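Side-chain contacts in ParB domain protein nuclease (Sulfolobus solfataricus, PDB 5K5D), which probably takes part in archaeal DNA segregation as a ParB-like protein, and may have nuclease activity: residues L59-T64 with W98-V103; K92-I97 with A120-K125; E157-L162 with T167-E172; E179-N184 with S190-M195; T202-K207 with K236-A241. The protein carries 4 engineered substitutions. All blocks are in the same frame, centred on the assembly; numbering follows the deposited sequence.

Contact 1 (L59-T64 with W98-V103); sequences LIDGYT and WTFNGV
Asn101 and Asp61 approach from opposite directions, the amide plane turned 84° from the carboxylate plane. ND2 of Asn101 gives a nearly straight hydrogen bond (171°) to OD1 of Asp61 over 2.9 Å, although the placement of OD1, and so the fine geometry, is less sure. The other oxygen of Asp61, OD2, lies 3.4 Å from CB of Phe100, so the carboxylate sits beside the start of that side chain while the phenyl ring extends past it. In Asp61 chi1 of -172° puts CG opposite the backbone N, and the carboxylate comes to lie beside Phe100 and Asn101. Aspartate is short, and its two oxygens can serve different partners, Asn101 on OD1 and Arg65, through a salt bridge, on OD2. Asparagine fits opposite because its amide has two hydrogens to give: ND2 also donates to the carbonyl of Ile97. Next to Asp61, Gly62 holds the N-cap position of helix 63-71 with positive phi. The contact joins the bulged edge strand 59-61, paired with strand 51-53, to the C-terminal end of helix 90-99, while Leu115 of helix 109-128 packs against Asn101.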
# COMPACT_ATOMS: atom_id res chain seq x y z
N LEU B 59 18.51 2.56 -6.82
CA LEU B 59 17.43 3.52 -6.72
C LEU B 59 16.33 2.97 -5.82
O LEU B 59 15.84 1.85 -6.02
CB LEU B 59 16.86 3.80 -8.11
CG LEU B 59 16.50 5.24 -8.48
CD1 LEU B 59 15.17 5.28 -9.22
CD2 LEU B 59 16.46 6.14 -7.26
N ILE B 60 15.94 3.75 -4.82
CA ILE B 60 14.89 3.32 -3.90
C ILE B 60 13.60 4.05 -4.24
O ILE B 60 12.54 3.43 -4.37
CB ILE B 60 15.28 3.61 -2.44
CG1 ILE B 60 16.44 2.71 -2.02
CG2 ILE B 60 14.08 3.41 -1.51
CD1 ILE B 60 16.90 2.95 -0.60
N ASP B 61 13.72 5.36 -4.38
CA ASP B 61 12.58 6.21 -4.69
C ASP B 61 12.95 7.22 -5.77
O ASP B 61 13.97 7.89 -5.68
CB ASP B 61 12.14 6.96 -3.44
CG ASP B 61 10.86 7.72 -3.66
OD1 ASP B 61 9.88 7.09 -4.11
OD2 ASP B 61 10.83 8.94 -3.40
N GLY B 62 12.10 7.33 -6.79
CA GLY B 62 12.28 8.35 -7.81
C GLY B 62 12.40 7.79 -9.21
O GLY B 62 13.12 8.34 -10.04
N TYR B 63 11.69 6.70 -9.48
CA TYR B 63 11.82 6.01 -10.76
C TYR B 63 11.24 6.79 -11.94
O TYR B 63 11.84 6.83 -13.01
CB TYR B 63 11.23 4.60 -10.68
CG TYR B 63 12.16 3.63 -9.99
CD1 TYR B 63 12.17 3.51 -8.60
CD2 TYR B 63 13.06 2.87 -10.72
CE1 TYR B 63 13.04 2.64 -7.97
CE2 TYR B 63 13.93 2.00 -10.10
CZ TYR B 63 13.91 1.88 -8.73
OH TYR B 63 14.78 1.01 -8.11
N THR B 64 10.09 7.40 -11.74
CA THR B 64 9.52 8.23 -12.79
C THR B 64 10.43 9.43 -13.05
O THR B 64 10.85 9.67 -14.18
CB THR B 64 8.08 8.67 -12.45
OG1 THR B 64 7.24 7.51 -12.37
CG2 THR B 64 7.54 9.60 -13.52
N TRP B 98 7.78 4.50 1.74
CA TRP B 98 6.53 4.90 2.37
C TRP B 98 6.61 6.33 2.85
O TRP B 98 5.64 7.10 2.74
CB TRP B 98 6.20 3.98 3.55
CG TRP B 98 4.99 4.45 4.31
CD1 TRP B 98 4.95 4.89 5.60
CD2 TRP B 98 3.65 4.52 3.82
NE1 TRP B 98 3.67 5.23 5.95
CE2 TRP B 98 2.85 5.02 4.87
CE3 TRP B 98 3.05 4.21 2.60
CZ2 TRP B 98 1.48 5.21 4.74
CZ3 TRP B 98 1.68 4.41 2.47
CH2 TRP B 98 0.91 4.90 3.53
N THR B 99 7.75 6.70 3.41
CA THR B 99 7.95 8.05 3.91
C THR B 99 7.78 9.07 2.80
O THR B 99 7.16 10.11 3.01
CB THR B 99 9.33 8.23 4.56
OG1 THR B 99 9.35 7.55 5.82
CG2 THR B 99 9.61 9.70 4.79
N PHE B 100 8.32 8.77 1.63
CA PHE B 100 8.31 9.72 0.53
C PHE B 100 7.11 9.59 -0.40
O PHE B 100 7.04 10.27 -1.42
CB PHE B 100 9.61 9.65 -0.26
CG PHE B 100 10.80 10.18 0.49
CD1 PHE B 100 11.79 9.32 0.94
CD2 PHE B 100 10.90 11.53 0.79
CE1 PHE B 100 12.88 9.81 1.65
CE2 PHE B 100 11.98 12.03 1.50
CZ PHE B 100 12.97 11.17 1.94
N ASN B 101 6.17 8.72 -0.05
CA ASN B 101 5.00 8.53 -0.91
C ASN B 101 3.64 8.52 -0.21
O ASN B 101 2.65 8.97 -0.77
CB ASN B 101 5.17 7.27 -1.77
CG ASN B 101 6.27 7.42 -2.80
OD1 ASN B 101 6.04 7.96 -3.89
ND2 ASN B 101 7.47 6.96 -2.47
N GLY B 102 3.60 8.02 1.02
CA GLY B 102 2.36 7.92 1.77
C GLY B 102 1.63 9.24 1.98
O GLY B 102 0.40 9.28 1.99
N VAL B 103 2.39 10.32 2.15
CA VAL B 103 1.81 11.65 2.37
C VAL B 103 1.53 12.38 1.05
O VAL B 103 0.81 13.37 1.02
CB VAL B 103 2.73 12.52 3.26
CG1 VAL B 103 2.20 13.95 3.35
CG2 VAL B 103 2.86 11.92 4.64

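Contact 2 (K92-I97 with A120-K125); sequences KAYELI and ADRIAK
The short helical segments 92-97 and 120-125 run nearly antiparallel, at 160°, with their axes 9.9 Å apart and Tyr94 and Arg122 facing each other at the closest CA pair. Between them the aliphatic part of Arg122 lies over one face of the Tyr94 ring. CB of Arg122 makes a CH-pi contact, 3.6 Å from the centroid of the Tyr94 ring, and CG continues over the CZ and CE2 side at 3.8 Å. The arginine chain is bent at chi2 (-55°), which carries CD and NE past the hydroxyl end of the ring; Tyr94 OH then lies at the edge of the guanidinium group, near its plane, and the two flat groups are 67° apart. Arginine suits this place because its methylenes cover an aromatic face while its charged end stays beyond the ring. Both polar ends meet the same outside partner, OE2 of Glu24, which accepts a hydrogen bond from Tyr94 OH and pairs with Arg122 NE, so one carboxylate oxygen ties the ring and the guanidinium together. Beside them CD1 of the branched Ile123 makes an apolar contact with CB of Tyr94, 4.2 Å away, and the same methyl touches OE2 of Glu95. Around this pair, Phe25 of helix 23-26 packs on Tyr94, and Ile176 of helix 170-180 lies against Ile123.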
# COMPACT_ATOMS: atom_id res chain seq x y z
N LYS B 92 14.49 -1.16 5.42
CA LYS B 92 14.85 0.25 5.38
C LYS B 92 14.43 0.92 4.07
O LYS B 92 13.95 2.06 4.07
CB LYS B 92 16.35 0.44 5.62
CG LYS B 92 16.77 0.21 7.07
CD LYS B 92 18.27 0.39 7.23
CE LYS B 92 18.67 0.44 8.69
NZ LYS B 92 18.31 -0.81 9.41
N ALA B 93 14.58 0.21 2.96
CA ALA B 93 14.15 0.73 1.66
C ALA B 93 12.63 0.88 1.66
O ALA B 93 12.09 1.88 1.19
CB ALA B 93 14.60 -0.18 0.53
N TYR B 94 11.96 -0.13 2.20
CA TYR B 94 10.51 -0.11 2.36
C TYR B 94 10.03 1.12 3.12
O TYR B 94 9.03 1.73 2.76
CB TYR B 94 10.05 -1.38 3.07
CG TYR B 94 10.25 -2.63 2.25
CD1 TYR B 94 10.61 -3.83 2.86
CD2 TYR B 94 10.08 -2.61 0.88
CE1 TYR B 94 10.79 -4.97 2.10
CE2 TYR B 94 10.26 -3.75 0.12
CZ TYR B 94 10.62 -4.93 0.74
OH TYR B 94 10.80 -6.06 -0.02
N GLU B 95 10.76 1.48 4.18
CA GLU B 95 10.35 2.60 5.02
C GLU B 95 10.51 3.93 4.29
O GLU B 95 9.64 4.80 4.37
CB GLU B 95 11.11 2.60 6.34
CG GLU B 95 10.64 1.49 7.28
CD GLU B 95 11.71 1.01 8.23
OE1 GLU B 95 12.63 1.80 8.56
OE2 GLU B 95 11.64 -0.16 8.66
N LEU B 96 11.61 4.06 3.56
CA LEU B 96 11.86 5.25 2.76
C LEU B 96 10.78 5.45 1.71
O LEU B 96 10.26 6.55 1.55
CB LEU B 96 13.24 5.19 2.11
CG LEU B 96 14.38 5.34 3.11
CD1 LEU B 96 15.73 5.19 2.42
CD2 LEU B 96 14.27 6.69 3.82
N ILE B 97 10.43 4.39 0.99
CA ILE B 97 9.42 4.47 -0.05
C ILE B 97 8.09 4.93 0.52
O ILE B 97 7.34 5.66 -0.14
CB ILE B 97 9.23 3.13 -0.79
CG1 ILE B 97 10.47 2.79 -1.63
CG2 ILE B 97 8.00 3.19 -1.68
CD1 ILE B 97 10.46 1.37 -2.17
N ALA B 120 3.30 -2.68 4.48
CA ALA B 120 3.08 -3.39 5.74
C ALA B 120 3.27 -4.90 5.61
O ALA B 120 3.80 -5.55 6.52
CB ALA B 120 1.70 -3.06 6.31
N ASP B 121 2.84 -5.45 4.48
CA ASP B 121 3.04 -6.86 4.16
C ASP B 121 4.52 -7.22 4.08
O ASP B 121 4.92 -8.30 4.51
CB ASP B 121 2.37 -7.20 2.82
CG ASP B 121 0.86 -7.37 2.94
OD1 ASP B 121 0.28 -6.94 3.96
OD2 ASP B 121 0.26 -7.93 2.00
N ARG B 122 5.33 -6.32 3.52
CA ARG B 122 6.77 -6.56 3.41
C ARG B 122 7.39 -6.56 4.79
O ARG B 122 8.17 -7.46 5.14
CB ARG B 122 7.45 -5.49 2.56
CG ARG B 122 6.90 -5.29 1.16
CD ARG B 122 6.87 -6.58 0.37
NE ARG B 122 6.95 -6.33 -1.07
CZ ARG B 122 5.92 -5.98 -1.84
NH1 ARG B 122 4.71 -5.83 -1.31
NH2 ARG B 122 6.10 -5.77 -3.13
N ILE B 123 7.06 -5.55 5.58
CA ILE B 123 7.60 -5.40 6.92
C ILE B 123 7.23 -6.60 7.80
O ILE B 123 7.99 -7.00 8.68
CB ILE B 123 7.11 -4.10 7.59
CG1 ILE B 123 7.65 -2.88 6.85
CG2 ILE B 123 7.52 -4.07 9.06
CD1 ILE B 123 9.15 -2.76 6.89
N ALA B 124 6.06 -7.17 7.55
CA ALA B 124 5.59 -8.32 8.32
C ALA B 124 6.49 -9.53 8.09
O ALA B 124 6.87 -10.21 9.03
CB ALA B 124 4.15 -8.64 7.97
N LYS B 125 6.82 -9.78 6.83
CA LYS B 125 7.70 -10.88 6.47
C LYS B 125 9.11 -10.65 6.99
O LYS B 125 9.81 -11.60 7.35
CB LYS B 125 7.73 -11.06 4.95
CG LYS B 125 6.36 -11.26 4.31
CD LYS B 125 6.51 -11.40 2.81
CE LYS B 125 5.18 -11.64 2.11
NZ LYS B 125 5.36 -11.73 0.64

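Contact 3 (E157-L162 with T167-E172); sequences EEFVTL and TISALE
Thr167 and Thr161 sit side by side on a two-stranded antiparallel beta hairpin, a non-hydrogen-bonded pair whose side chains point the same way; CG2 of Thr167 comes within 3.1 Å of OG1 of Thr161. Branched threonines suit extended strands, and these two are exposed. Ile168 follows as the hydrogen-bonded partner of Val160: Val160 N donates to Ile168 O over 2.9 Å, and Ile168 N returns a bond to Val160 O at 3.2 Å. Their side chains leave from the other face, lying alongside each other with CG1 of Val160 3.9 Å from CG2 of Ile168, and they meet Ile200 and Tyr173 respectively, which explains the apolar branched residues. Ser169 then closes the strand and caps helix 170-180. Its OG, set at chi1 72° between backbone N and carbonyl carbon, accepts from Glu172 N and weakly from Leu171 N, and also bonds Asn156 OD1. The small serine lets its CB approach a face of the Phe159 ring, offset toward the rim, 3.8 Å from the centroid. Ala170 N gives a weak bond to Glu158 O. Glu172 completes the capping box: its OE1 takes the N-H of Ser169 at 2.8 Å on the anti lone pair.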
# COMPACT_ATOMS: atom_id res chain seq x y z
N GLU B 157 -6.88 -13.01 17.57
CA GLU B 157 -7.34 -14.37 17.31
C GLU B 157 -7.32 -14.68 15.82
O GLU B 157 -7.01 -15.80 15.41
CB GLU B 157 -8.76 -14.59 17.84
CG GLU B 157 -8.95 -14.32 19.33
CD GLU B 157 -8.22 -15.32 20.21
OE1 GLU B 157 -8.43 -15.28 21.44
OE2 GLU B 157 -7.44 -16.13 19.68
N GLU B 158 -7.67 -13.68 15.01
CA GLU B 158 -7.73 -13.87 13.57
C GLU B 158 -6.35 -13.67 12.94
O GLU B 158 -5.58 -12.81 13.36
CB GLU B 158 -8.74 -12.92 12.93
CG GLU B 158 -10.15 -13.07 13.47
CD GLU B 158 -10.40 -12.20 14.68
OE1 GLU B 158 -11.26 -12.57 15.51
OE2 GLU B 158 -9.75 -11.14 14.79
N PHE B 159 -6.06 -14.47 11.92
CA PHE B 159 -4.76 -14.45 11.28
C PHE B 159 -4.90 -14.56 9.77
O PHE B 159 -5.91 -15.02 9.26
CB PHE B 159 -3.89 -15.60 11.81
CG PHE B 159 -3.53 -15.48 13.26
CD1 PHE B 159 -4.42 -15.87 14.25
CD2 PHE B 159 -2.30 -14.99 13.64
CE1 PHE B 159 -4.09 -15.76 15.59
CE2 PHE B 159 -1.96 -14.87 14.98
CZ PHE B 159 -2.86 -15.26 15.96
N VAL B 160 -3.87 -14.11 9.06
CA VAL B 160 -3.81 -14.29 7.62
C VAL B 160 -2.44 -14.87 7.26
O VAL B 160 -1.46 -14.67 7.98
CB VAL B 160 -4.06 -12.98 6.86
CG1 VAL B 160 -2.92 -12.00 7.10
CG2 VAL B 160 -4.25 -13.24 5.37
N THR B 161 -2.39 -15.59 6.15
CA THR B 161 -1.15 -16.22 5.72
C THR B 161 -0.70 -15.68 4.37
O THR B 161 -1.32 -15.94 3.34
CB THR B 161 -1.30 -17.75 5.62
OG1 THR B 161 -1.65 -18.27 6.91
CG2 THR B 161 0.01 -18.39 5.16
N LEU B 162 0.40 -14.94 4.38
CA LEU B 162 0.92 -14.33 3.17
C LEU B 162 1.53 -15.39 2.26
O LEU B 162 1.63 -16.56 2.63
CB LEU B 162 1.96 -13.26 3.51
CG LEU B 162 1.55 -12.29 4.62
CD1 LEU B 162 2.68 -11.31 4.94
CD2 LEU B 162 0.27 -11.54 4.26
N THR B 167 2.65 -15.75 8.87
CA THR B 167 1.30 -15.56 9.39
C THR B 167 1.30 -14.42 10.40
O THR B 167 2.32 -14.13 11.02
CB THR B 167 0.74 -16.83 10.06
OG1 THR B 167 1.64 -17.26 11.09
CG2 THR B 167 0.58 -17.94 9.03
N ILE B 168 0.16 -13.76 10.55
CA ILE B 168 0.06 -12.62 11.44
C ILE B 168 -1.39 -12.32 11.81
O ILE B 168 -2.31 -12.64 11.06
CB ILE B 168 0.71 -11.38 10.80
CG1 ILE B 168 0.72 -10.20 11.77
CG2 ILE B 168 0.02 -11.02 9.48
CD1 ILE B 168 1.49 -8.99 11.27
N SER B 169 -1.59 -11.71 12.97
CA SER B 169 -2.93 -11.39 13.44
C SER B 169 -3.29 -9.96 13.06
O SER B 169 -2.43 -9.15 12.73
CB SER B 169 -3.03 -11.57 14.95
OG SER B 169 -2.32 -10.55 15.63
N ALA B 170 -4.59 -9.65 13.13
CA ALA B 170 -5.07 -8.30 12.83
C ALA B 170 -4.42 -7.30 13.76
O ALA B 170 -4.23 -6.13 13.40
CB ALA B 170 -6.58 -8.24 12.96
N LEU B 171 -4.07 -7.75 14.96
CA LEU B 171 -3.49 -6.86 15.96
C LEU B 171 -2.06 -6.49 15.59
O LEU B 171 -1.71 -5.31 15.54
CB LEU B 171 -3.53 -7.50 17.34
CG LEU B 171 -3.08 -6.59 18.48
CD1 LEU B 171 -3.96 -5.35 18.56
CD2 LEU B 171 -3.11 -7.35 19.80
N GLU B 172 -1.24 -7.50 15.34
CA GLU B 172 0.15 -7.28 14.98
C GLU B 172 0.23 -6.42 13.73
O GLU B 172 0.99 -5.45 13.68
CB GLU B 172 0.86 -8.61 14.75
CG GLU B 172 0.65 -9.62 15.88
CD GLU B 172 1.18 -11.00 15.55
OE1 GLU B 172 0.51 -11.73 14.79
OE2 GLU B 172 2.27 -11.37 16.04

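Contact 4 (E179-N184 with S190-M195); sequences ELDKEN and SDKRKM
Lys192 sends its side chain across to Asp181 and Asn184, and the contact consists of what that chain meets on the way. CB points toward segment 179-184, and CG lies anti to the carbonyl carbon (chi1 -68°). From there the chain runs extended through CD; the side chain also touches Leu177 of helix 170-180. At CE it reaches the aspartate, 3.0 Å from OD2 of Asp181 and 3.3 Å from the carbonyl O of Asp181; a bend in the last torsion, chi4 67°, then swings NZ round to the polar groups. NZ forms a salt bridge with OD2 of Asp181 at 2.8 Å, approaching from above the carboxylate plane, and a hydrogen bond to OD1 of Asn184, also 2.8 Å, where it again stands about 40° out of the plane of the amide. With weak bonds to the carbonyls of Leu187 and Ser188, two strong and two weak oxygen partners meet the ammonium of this buried lysine, whose long chain carries its charge from the helix to the turn. Asp181 is held in turn: OD1 accepts from Ala186 N and OD2 from Leu187 N, which fixes the carboxylate and probably favours its negative charge. Asn184 adopts positive phi, a conformation asparagine tolerates well. The arrangement is a lysine pinning a type I beta turn, Asp181 to Asn184, in the linker between helices 170-180 and 189-201.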
# COMPACT_ATOMS: atom_id res chain seq x y z
N GLU B 179 3.16 2.03 13.56
CA GLU B 179 4.59 2.32 13.51
C GLU B 179 4.97 3.11 12.27
O GLU B 179 5.83 3.99 12.33
CB GLU B 179 5.39 1.01 13.56
CG GLU B 179 5.22 0.24 14.86
CD GLU B 179 5.83 -1.14 14.79
OE1 GLU B 179 6.15 -1.59 13.67
OE2 GLU B 179 5.99 -1.78 15.85
N LEU B 180 4.33 2.80 11.15
CA LEU B 180 4.63 3.42 9.86
C LEU B 180 3.97 4.78 9.70
O LEU B 180 4.30 5.53 8.77
CB LEU B 180 4.19 2.51 8.72
CG LEU B 180 5.05 1.28 8.46
CD1 LEU B 180 4.37 0.36 7.46
CD2 LEU B 180 6.43 1.70 7.97
N ASP B 181 3.03 5.10 10.58
CA ASP B 181 2.25 6.33 10.47
C ASP B 181 1.73 6.73 11.85
O ASP B 181 0.52 6.77 12.08
CB ASP B 181 1.09 6.12 9.50
CG ASP B 181 0.26 7.38 9.30
OD1 ASP B 181 0.85 8.48 9.21
OD2 ASP B 181 -0.98 7.26 9.23
N LYS B 182 2.65 7.04 12.76
CA LYS B 182 2.27 7.35 14.13
C LYS B 182 1.50 8.66 14.25
O LYS B 182 0.51 8.75 14.98
CB LYS B 182 3.51 7.39 15.03
CG LYS B 182 4.33 6.10 14.99
CD LYS B 182 5.52 6.15 15.93
CE LYS B 182 6.34 4.87 15.82
NZ LYS B 182 7.49 4.86 16.77
N GLU B 183 1.95 9.67 13.52
CA GLU B 183 1.33 10.99 13.57
C GLU B 183 0.06 11.07 12.72
O GLU B 183 -0.47 12.15 12.48
CB GLU B 183 2.33 12.07 13.15
CG GLU B 183 3.51 12.20 14.11
CD GLU B 183 4.68 12.95 13.50
OE1 GLU B 183 4.93 12.78 12.28
OE2 GLU B 183 5.36 13.70 14.24
N ASN B 184 -0.41 9.91 12.27
CA ASN B 184 -1.65 9.83 11.50
C ASN B 184 -1.70 10.78 10.31
O ASN B 184 -2.77 11.25 9.92
CB ASN B 184 -2.86 10.08 12.40
CG ASN B 184 -3.07 8.96 13.41
OD1 ASN B 184 -3.60 7.90 13.08
ND2 ASN B 184 -2.68 9.21 14.66
N SER B 190 -8.95 4.99 13.08
CA SER B 190 -10.00 4.04 12.71
C SER B 190 -9.78 3.45 11.32
O SER B 190 -10.11 2.29 11.08
CB SER B 190 -11.37 4.70 12.79
OG SER B 190 -11.49 5.73 11.82
N ASP B 191 -9.23 4.25 10.42
CA ASP B 191 -8.88 3.78 9.09
C ASP B 191 -7.81 2.68 9.14
O ASP B 191 -7.87 1.73 8.36
CB ASP B 191 -8.40 4.94 8.21
CG ASP B 191 -9.53 5.56 7.40
OD1 ASP B 191 -9.23 6.28 6.42
OD2 ASP B 191 -10.71 5.32 7.73
N LYS B 192 -6.84 2.81 10.04
CA LYS B 192 -5.81 1.79 10.18
C LYS B 192 -6.39 0.52 10.78
O LYS B 192 -5.93 -0.58 10.48
CB LYS B 192 -4.66 2.28 11.07
CG LYS B 192 -3.83 3.40 10.47
CD LYS B 192 -2.69 3.77 11.40
CE LYS B 192 -1.97 5.01 10.92
NZ LYS B 192 -2.85 6.21 11.03
N ARG B 193 -7.40 0.68 11.62
CA ARG B 193 -7.99 -0.46 12.30
C ARG B 193 -8.96 -1.16 11.36
O ARG B 193 -9.01 -2.39 11.32
CB ARG B 193 -8.70 -0.01 13.58
CG ARG B 193 -9.18 -1.17 14.43
CD ARG B 193 -9.76 -0.68 15.74
NE ARG B 193 -10.42 -1.77 16.45
CZ ARG B 193 -11.69 -2.11 16.27
NH1 ARG B 193 -12.43 -1.44 15.39
NH2 ARG B 193 -12.21 -3.11 16.95
N LYS B 194 -9.73 -0.37 10.61
CA LYS B 194 -10.62 -0.90 9.60
C LYS B 194 -9.83 -1.67 8.56
O LYS B 194 -10.20 -2.78 8.18
CB LYS B 194 -11.38 0.24 8.90
CG LYS B 194 -12.53 0.81 9.70
CD LYS B 194 -13.09 2.05 9.02
CE LYS B 194 -14.26 2.63 9.79
NZ LYS B 194 -14.66 3.97 9.26
N MSE B 195 -8.74 -1.07 8.09
CA MSE B 195 -7.93 -1.70 7.06
C MSE B 195 -7.30 -2.98 7.59
O MSE B 195 -7.27 -3.99 6.88
CB MSE B 195 -6.84 -0.74 6.56
CG MSE B 195 -6.27 -1.15 5.21
SE MSE B 195 -4.44 -1.81 5.27
CE MSE B 195 -3.52 -0.09 5.36

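Contact 5 (T202-K207 with K236-A241); sequences TPWLLK and KLKDLA
Trp204 takes chi1 near 58°, setting CG between its backbone N and carbonyl carbon, while Lys238 turns CG away from its own N (chi1 167°) and stays extended beyond; together these torsions lay the lysine chain obliquely over the indole. CB of Lys238 sits above the benzene side of one face, 3.3 Å from CE2 of Trp204. CG makes the CH-pi contact, 3.5 Å from the centroid of the five-membered ring and only 16° off its normal, and CD follows above NE1. The lysine thus spends its methylenes on the aromatic face, and the rest of the chain runs on past the indole, as fits an exposed lysine. The opposite face of the indole is covered by CB of Leu205, from the same helix. At the far end of the indole, CH2 of Trp204 comes 3.7 Å from CG of Leu237, whose CD2 lies at the ring edge, in its plane; Leu237 also touches Ile224 and Val228 of helix 218-230. A broad, flat tryptophan is well suited to bridging two helices. Helix 203-210, with Thr202 at its N-cap position, is thereby joined to the end of helix 234-238, while Arg245 and Ile249 of helix 242-250 also pack on Trp204.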
# COMPACT_ATOMS: atom_id res chain seq x y z
N THR B 202 -10.75 -10.48 5.77
CA THR B 202 -11.40 -10.50 4.47
C THR B 202 -10.55 -9.86 3.36
O THR B 202 -10.90 -8.82 2.81
CB THR B 202 -12.78 -9.81 4.55
OG1 THR B 202 -13.46 -9.93 3.30
CG2 THR B 202 -12.62 -8.34 4.93
N PRO B 203 -9.42 -10.51 3.01
CA PRO B 203 -8.48 -10.03 2.00
C PRO B 203 -9.14 -9.77 0.64
O PRO B 203 -8.84 -8.77 -0.01
CB PRO B 203 -7.48 -11.19 1.88
CG PRO B 203 -7.58 -11.92 3.16
CD PRO B 203 -9.01 -11.80 3.60
N TRP B 204 -10.02 -10.68 0.24
CA TRP B 204 -10.73 -10.57 -1.03
C TRP B 204 -11.57 -9.30 -1.08
O TRP B 204 -11.86 -8.78 -2.15
CB TRP B 204 -11.66 -11.78 -1.22
CG TRP B 204 -12.65 -11.90 -0.10
CD1 TRP B 204 -12.46 -12.54 1.10
CD2 TRP B 204 -13.98 -11.37 -0.05
NE1 TRP B 204 -13.59 -12.44 1.87
CE2 TRP B 204 -14.53 -11.72 1.19
CE3 TRP B 204 -14.75 -10.63 -0.96
CZ2 TRP B 204 -15.82 -11.36 1.56
CZ3 TRP B 204 -16.03 -10.27 -0.59
CH2 TRP B 204 -16.55 -10.63 0.66
N LEU B 205 -11.96 -8.83 0.10
CA LEU B 205 -12.78 -7.62 0.19
C LEU B 205 -11.90 -6.37 0.14
O LEU B 205 -12.28 -5.36 -0.46
CB LEU B 205 -13.60 -7.65 1.48
CG LEU B 205 -14.75 -6.64 1.65
CD1 LEU B 205 -14.23 -5.29 2.09
CD2 LEU B 205 -15.57 -6.54 0.37
N LEU B 206 -10.72 -6.45 0.75
CA LEU B 206 -9.79 -5.32 0.74
C LEU B 206 -9.33 -5.04 -0.69
O LEU B 206 -9.16 -3.88 -1.07
CB LEU B 206 -8.59 -5.61 1.63
CG LEU B 206 -8.05 -4.45 2.49
CD1 LEU B 206 -6.62 -4.73 2.90
CD2 LEU B 206 -8.14 -3.11 1.77
N LYS B 207 -9.13 -6.10 -1.47
CA LYS B 207 -8.67 -5.98 -2.85
C LYS B 207 -9.53 -5.02 -3.68
O LYS B 207 -9.04 -4.43 -4.64
CB LYS B 207 -8.62 -7.35 -3.53
CG LYS B 207 -7.40 -8.20 -3.19
CD LYS B 207 -7.26 -9.35 -4.19
CE LYS B 207 -6.11 -10.29 -3.84
NZ LYS B 207 -6.38 -11.07 -2.61
N LYS B 236 -20.92 -16.52 2.18
CA LYS B 236 -21.78 -16.60 1.00
C LYS B 236 -21.40 -15.48 0.04
O LYS B 236 -21.30 -15.70 -1.17
CB LYS B 236 -23.25 -16.52 1.38
CG LYS B 236 -23.77 -17.74 2.11
CD LYS B 236 -25.24 -17.58 2.48
CE LYS B 236 -25.81 -18.82 3.15
NZ LYS B 236 -27.28 -18.69 3.33
N LEU B 237 -21.16 -14.29 0.58
CA LEU B 237 -20.73 -13.15 -0.22
C LEU B 237 -19.36 -13.40 -0.83
O LEU B 237 -19.15 -13.16 -2.01
CB LEU B 237 -20.70 -11.88 0.63
CG LEU B 237 -20.15 -10.63 -0.06
CD1 LEU B 237 -20.95 -10.31 -1.31
CD2 LEU B 237 -20.14 -9.45 0.88
N LYS B 238 -18.43 -13.87 -0.00
CA LYS B 238 -17.07 -14.14 -0.45
C LYS B 238 -17.04 -15.21 -1.53
O LYS B 238 -16.26 -15.13 -2.48
CB LYS B 238 -16.20 -14.58 0.73
CG LYS B 238 -14.87 -15.19 0.34
CD LYS B 238 -14.21 -15.90 1.53
CE LYS B 238 -12.90 -16.55 1.13
NZ LYS B 238 -12.43 -17.53 2.15
N ASP B 239 -17.90 -16.22 -1.39
CA ASP B 239 -17.91 -17.35 -2.31
C ASP B 239 -18.79 -17.09 -3.52
O ASP B 239 -18.90 -17.92 -4.42
CB ASP B 239 -18.36 -18.63 -1.59
CG ASP B 239 -17.36 -19.09 -0.55
OD1 ASP B 239 -16.17 -18.77 -0.70
OD2 ASP B 239 -17.78 -19.77 0.41
N LEU B 240 -19.42 -15.92 -3.54
CA LEU B 240 -20.25 -15.52 -4.67
C LEU B 240 -19.40 -15.52 -5.93
O LEU B 240 -18.19 -15.29 -5.86
CB LEU B 240 -20.83 -14.13 -4.43
CG LEU B 240 -22.35 -13.97 -4.48
CD1 LEU B 240 -22.72 -12.50 -4.47
CD2 LEU B 240 -22.92 -14.66 -5.71
N ALA B 241 -20.02 -15.77 -7.07
CA ALA B 241 -19.32 -15.71 -8.35
C ALA B 241 -19.01 -14.26 -8.69
O ALA B 241 -19.83 -13.38 -8.47
CB ALA B 241 -20.15 -16.35 -9.44

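How the contacts relate
The contacts run along the chain from the N-terminal sheet through the central helices to the C-terminal ones. Contacts 1 and 2 have crossing segments, lie 12 Å apart between centres and share helix 90-99, with Ile60 packed on Ala93, Leu96 and Ile97; they therefore tie the four-stranded sheet to the helices that follow. Contacts 3, 4 and 5 come later in series, contacts 3 and 4 at either end of helix 170-180. The hairpin of contact 3 touches contact 2 through Leu162 and contact 5 through Val160. Contact 4 meets contact 1 at Leu180 O, probably bonded by Trp98 NE1, contact 2 through Glu95 and contact 5 through Leu206. Contacts 1 and 5 are 31 Å apart between centres and do not touch.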